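PDB 3SYJ: adhesion and penetration protein autotransporter from Haemophilus influenzae, which promotes bacterial aggregation and adherence to and invasion of host cells, and is probably a serine protease. Local coordinates for residues G83-Q91 / T674-T682. Residues are numbered along the deposited sequence; the frame is centred on the assembly and turned at random.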
ATOM      1  N   GLY A  83       5.798 -48.298  30.112  1.00 13.14           N
ATOM      2  CA  GLY A  83       5.883 -47.460  28.932  1.00 15.64           C
ATOM      3  C   GLY A  83       4.835 -47.806  27.901  1.00 16.73           C
ATOM      4  O   GLY A  83       3.698 -48.142  28.237  1.00 16.52           O
ATOM      5  N   ALA A  84       5.223 -47.725  26.637  1.00 16.25           N
ATOM      6  CA  ALA A  84       4.312 -47.997  25.546  1.00 15.71           C
ATOM      7  C   ALA A  84       4.610 -49.352  24.919  1.00 17.94           C
ATOM      8  O   ALA A  84       5.689 -49.922  25.123  1.00 14.62           O
ATOM      9  CB  ALA A  84       4.402 -46.898  24.511  1.00 13.32           C
ATOM     10  N   GLU A  85       3.639 -49.870  24.172  1.00 13.92           N
ATOM     11  CA  GLU A  85       3.765 -51.167  23.523  1.00 12.58           C
ATOM     12  C   GLU A  85       4.705 -51.028  22.348  1.00 14.08           C
ATOM     13  O   GLU A  85       4.854 -49.939  21.799  1.00 15.78           O
ATOM     14  CB  GLU A  85       2.399 -51.625  23.002  1.00 16.88           C
ATOM     15  CG  GLU A  85       1.923 -50.842  21.774  1.00 12.62           C
ATOM     16  CD  GLU A  85       0.516 -51.225  21.326  1.00 15.15           C
ATOM     17  OE1 GLU A  85      -0.038 -52.198  21.867  1.00 13.58           O
ATOM     18  OE2 GLU A  85      -0.035 -50.549  20.431  1.00 13.62           O
ATOM     19  N   GLY A  86       5.340 -52.121  21.947  1.00 14.74           N
ATOM     20  CA  GLY A  86       6.084 -52.114  20.700  1.00 18.02           C
ATOM     21  C   GLY A  86       7.576 -52.321  20.807  1.00 18.78           C
ATOM     22  O   GLY A  86       8.119 -52.506  21.893  1.00 18.76           O
ATOM     23  N   ASN A  87       8.248 -52.283  19.665  1.00 17.15           N
ATOM     24  CA  ASN A  87       9.650 -52.654  19.622  1.00 22.74           C
ATOM     25  C   ASN A  87      10.578 -51.569  19.082  1.00 19.16           C
ATOM     26  O   ASN A  87      11.686 -51.863  18.638  1.00 22.36           O
ATOM     27  CB  ASN A  87       9.816 -53.964  18.841  1.00 20.40           C
ATOM     28  CG  ASN A  87       9.242 -55.159  19.593  1.00 24.98           C
ATOM     29  OD1 ASN A  87       9.375 -55.256  20.814  1.00 23.86           O
ATOM     30  ND2 ASN A  87       8.599 -56.070  18.866  1.00 22.95           N
ATOM     31  N   ASN A  88      10.118 -50.323  19.123  1.00 16.30           N
ATOM     32  CA  ASN A  88      10.928 -49.180  18.719  1.00 18.94           C
ATOM     33  C   ASN A  88      12.113 -49.069  19.665  1.00 16.06           C
ATOM     34  O   ASN A  88      11.932 -48.743  20.834  1.00 18.34           O
ATOM     35  CB  ASN A  88      10.076 -47.898  18.758  1.00 16.91           C
ATOM     36  CG  ASN A  88      10.868 -46.637  18.401  1.00 18.65           C
ATOM     37  OD1 ASN A  88      12.068 -46.686  18.116  1.00 16.55           O
ATOM     38  ND2 ASN A  88      10.188 -45.498  18.422  1.00 14.03           N
ATOM     39  N   PRO A  89      13.330 -49.355  19.171  1.00 17.82           N
ATOM     40  CA  PRO A  89      14.537 -49.355  20.019  1.00 17.23           C
ATOM     41  C   PRO A  89      14.845 -47.997  20.686  1.00 15.99           C
ATOM     42  O   PRO A  89      15.548 -47.974  21.696  1.00 15.95           O
ATOM     43  CB  PRO A  89      15.651 -49.757  19.039  1.00 17.62           C
ATOM     44  CG  PRO A  89      15.099 -49.387  17.682  1.00 20.11           C
ATOM     45  CD  PRO A  89      13.647 -49.749  17.789  1.00 17.30           C
ATOM     46  N   ASP A  90      14.319 -46.897  20.145  1.00 17.20           N
ATOM     47  CA  ASP A  90      14.486 -45.580  20.771  1.00 16.19           C
ATOM     48  C   ASP A  90      13.909 -45.508  22.181  1.00 14.95           C
ATOM     49  O   ASP A  90      14.236 -44.600  22.945  1.00 11.73           O
ATOM     50  CB  ASP A  90      13.852 -44.479  19.913  1.00 13.74           C
ATOM     51  CG  ASP A  90      14.599 -44.252  18.618  1.00 16.64           C
ATOM     52  OD1 ASP A  90      15.547 -45.020  18.357  1.00 13.11           O
ATOM     53  OD2 ASP A  90      14.238 -43.325  17.862  1.00 18.13           O
ATOM     54  N   GLN A  91      13.050 -46.457  22.528  1.00 13.62           N
ATOM     55  CA  GLN A  91      12.354 -46.395  23.809  1.00 19.72           C
ATOM     56  C   GLN A  91      13.230 -46.839  24.966  1.00 19.51           C
ATOM     57  O   GLN A  91      13.038 -46.399  26.098  1.00 16.00           O
ATOM     58  CB  GLN A  91      11.068 -47.223  23.794  1.00 18.00           C
ATOM     59  CG  GLN A  91      10.389 -47.282  25.158  1.00 23.08           C
ATOM     60  CD  GLN A  91       8.984 -47.875  25.106  1.00 30.36           C
ATOM     61  OE1 GLN A  91       8.718 -48.816  24.340  1.00 22.42           O
ATOM     62  NE2 GLN A  91       8.077 -47.328  25.925  1.00 15.68           N
ATOM     63  N   THR A 674       5.346 -41.424   7.051  1.00 17.85           N
ATOM     64  CA  THR A 674       4.845 -41.780   8.376  1.00 18.57           C
ATOM     65  C   THR A 674       5.837 -42.691   9.072  1.00 18.55           C
ATOM     66  O   THR A 674       6.499 -43.509   8.425  1.00 16.97           O
ATOM     67  CB  THR A 674       3.503 -42.537   8.292  1.00 18.93           C
ATOM     68  OG1 THR A 674       3.679 -43.707   7.490  1.00 23.20           O
ATOM     69  CG2 THR A 674       2.421 -41.670   7.678  1.00 15.68           C
ATOM     70  N   ARG A 675       5.948 -42.542  10.391  1.00 19.77           N
ATOM     71  CA  ARG A 675       6.799 -43.416  11.191  1.00 17.48           C
ATOM     72  C   ARG A 675       5.968 -44.420  11.992  1.00 19.09           C
ATOM     73  O   ARG A 675       4.954 -44.069  12.589  1.00 19.37           O
ATOM     74  CB  ARG A 675       7.717 -42.622  12.133  1.00 18.20           C
ATOM     75  CG  ARG A 675       8.254 -43.498  13.260  1.00 16.96           C
ATOM     76  CD  ARG A 675       9.707 -43.244  13.628  1.00 18.52           C
ATOM     77  NE  ARG A 675       9.809 -42.323  14.745  1.00 21.66           N
ATOM     78  CZ  ARG A 675      10.700 -42.399  15.732  1.00 20.64           C
ATOM     79  NH1 ARG A 675      11.597 -43.377  15.782  1.00 16.63           N
ATOM     80  NH2 ARG A 675      10.675 -41.483  16.690  1.00 16.08           N
ATOM     81  N   SER A 676       6.401 -45.673  12.000  1.00 18.34           N
ATOM     82  CA  SER A 676       5.674 -46.712  12.707  1.00 18.94           C
ATOM     83  C   SER A 676       5.945 -46.619  14.194  1.00 17.40           C
ATOM     84  O   SER A 676       7.099 -46.665  14.614  1.00 18.80           O
ATOM     85  CB  SER A 676       6.093 -48.083  12.197  1.00 17.75           C
ATOM     86  OG  SER A 676       5.768 -49.087  13.139  1.00 19.33           O
ATOM     87  N   ASP A 677       4.883 -46.493  14.989  1.00 18.20           N
ATOM     88  CA  ASP A 677       5.002 -46.520  16.447  1.00 18.54           C
ATOM     89  C   ASP A 677       5.563 -47.858  16.927  1.00 19.96           C
ATOM     90  O   ASP A 677       6.224 -47.937  17.971  1.00 17.72           O
ATOM     91  CB  ASP A 677       3.644 -46.278  17.113  1.00 16.14           C
ATOM     92  CG  ASP A 677       3.201 -44.830  17.033  1.00 18.33           C
ATOM     93  OD1 ASP A 677       4.073 -43.939  16.970  1.00 18.62           O
ATOM     94  OD2 ASP A 677       1.978 -44.575  17.046  1.00 17.74           O
ATOM     95  N   TRP A 678       5.293 -48.906  16.154  1.00 16.19           N
ATOM     96  CA  TRP A 678       5.632 -50.261  16.567  1.00 17.14           C
ATOM     97  C   TRP A 678       7.103 -50.603  16.349  1.00 15.69           C
ATOM     98  O   TRP A 678       7.698 -51.321  17.147  1.00 15.90           O
ATOM     99  CB  TRP A 678       4.730 -51.295  15.877  1.00 18.73           C
ATOM    100  CG  TRP A 678       4.925 -52.678  16.434  1.00 19.83           C
ATOM    101  CD1 TRP A 678       5.688 -53.677  15.899  1.00 21.03           C
ATOM    102  CD2 TRP A 678       4.382 -53.198  17.655  1.00 17.66           C
ATOM    103  NE1 TRP A 678       5.646 -54.789  16.705  1.00 24.35           N
ATOM    104  CE2 TRP A 678       4.853 -54.521  17.791  1.00 22.80           C
ATOM    105  CE3 TRP A 678       3.542 -52.678  18.645  1.00 16.38           C
ATOM    106  CZ2 TRP A 678       4.511 -55.328  18.876  1.00 21.04           C
ATOM    107  CZ3 TRP A 678       3.206 -53.478  19.720  1.00 17.22           C
ATOM    108  CH2 TRP A 678       3.686 -54.787  19.827  1.00 22.77           C
ATOM    109  N   THR A 679       7.687 -50.084  15.277  1.00 14.99           N
ATOM    110  CA  THR A 679       9.071 -50.404  14.947  1.00 18.30           C
ATOM    111  C   THR A 679      10.018 -49.203  14.989  1.00 19.14           C
ATOM    112  O   THR A 679      11.238 -49.370  15.025  1.00 16.77           O
ATOM    113  CB  THR A 679       9.169 -50.999  13.551  1.00 17.52           C
ATOM    114  OG1 THR A 679       8.803 -49.996  12.594  1.00 13.36           O
ATOM    115  CG2 THR A 679       8.227 -52.193  13.422  1.00 19.59           C
ATOM    116  N   GLY A 680       9.463 -47.996  14.974  1.00 19.04           N
ATOM    117  CA  GLY A 680      10.284 -46.805  14.915  1.00 17.57           C
ATOM    118  C   GLY A 680      10.747 -46.497  13.504  1.00 16.74           C
ATOM    119  O   GLY A 680      11.427 -45.500  13.286  1.00 14.34           O
ATOM    120  N   LEU A 681      10.383 -47.349  12.546  1.00 14.77           N
ATOM    121  CA  LEU A 681      10.773 -47.161  11.144  1.00 16.47           C
ATOM    122  C   LEU A 681       9.961 -46.108  10.385  1.00 17.91           C
ATOM    123  O   LEU A 681       8.749 -46.008  10.552  1.00 20.68           O
ATOM    124  CB  LEU A 681      10.680 -48.482  10.397  1.00 17.01           C
ATOM    125  CG  LEU A 681      11.924 -49.345  10.529  1.00 26.16           C
ATOM    126  CD1 LEU A 681      11.654 -50.739   9.982  1.00 39.18           C
ATOM    127  CD2 LEU A 681      13.094 -48.684   9.813  1.00 28.38           C
ATOM    128  N   THR A 682      10.627 -45.337   9.531  1.00 15.82           N
ATOM    129  CA  THR A 682       9.938 -44.311   8.754  1.00 18.15           C
ATOM    130  C   THR A 682       9.792 -44.758   7.311  1.00 20.03           C
ATOM    131  O   THR A 682      10.736 -45.270   6.718  1.00 23.39           O
ATOM    132  CB  THR A 682      10.684 -42.957   8.800  1.00 18.44           C
ATOM    133  OG1 THR A 682      10.868 -42.566  10.164  1.00 20.08           O
ATOM    134  CG2 THR A 682       9.899 -41.870   8.068  1.00 15.56           C
TER
HETATM  135  O   HOH W   1       7.538 -49.235  20.391  1.00 20.27           O
HETATM  136  O   HOH W   2       7.350 -45.518  19.160  1.00 15.74           O
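With CG swung opposite the backbone N (chi1 -172°), W678 lays its indole over the backbone of G86, although its CB starts out away from the 83-91 loop. G86 CA sits 3.4 Å from the centroid of the W678 six-membered ring, a CH-pi contact over the face, offset toward the rim. Glycine suits the place, for with phi at 116° the backbone takes a conformation that residues with a side chain rarely adopt, and its bare CA can come right up to the ring. At the ring's edge comes E85, whose CG is 3.6 Å from W678 CZ3; its aliphatic part does the touching, while the carboxylate, turned steeply to the indole, reaches K19. The ring of Y598, outside the two segments, stacks with W678.

Just past G86 the backbones join directly: N87 N donates to W678 O at 2.8 Å. Water 1 links E85 O and N88 N to D677 O, which also receives a bond from water 2, held in turn by N88 ND2.

N88, also with CG anti to its N (chi1 178°), lays its amide against G680, CG to CA 3.5 Å, a closeness possible because G680 has no side chain. Its OD1 accepts from D90 N (3.0 Å), an Asx turn leading into the 3-10 segment 89-91. D90 OD2 then meets the edge of the R675 guanidinium in a salt bridge whose hydrogen bond from NH1 is weak, at 3.4 Å. Both ends have further partners: R491 and the N of N494 for D90, N494 O and N540 for R675.

S676 OG accepts from T679 N in an ST motif, bracing the turn between antiparallel strands 669-675 and 682-688. This hairpin stands out from the beta-solenoid and sets its tip against a loop of the S6 protease part, joining the two portions of the passenger domain, a protease followed by a beta-helix, as in S6 autotransporters.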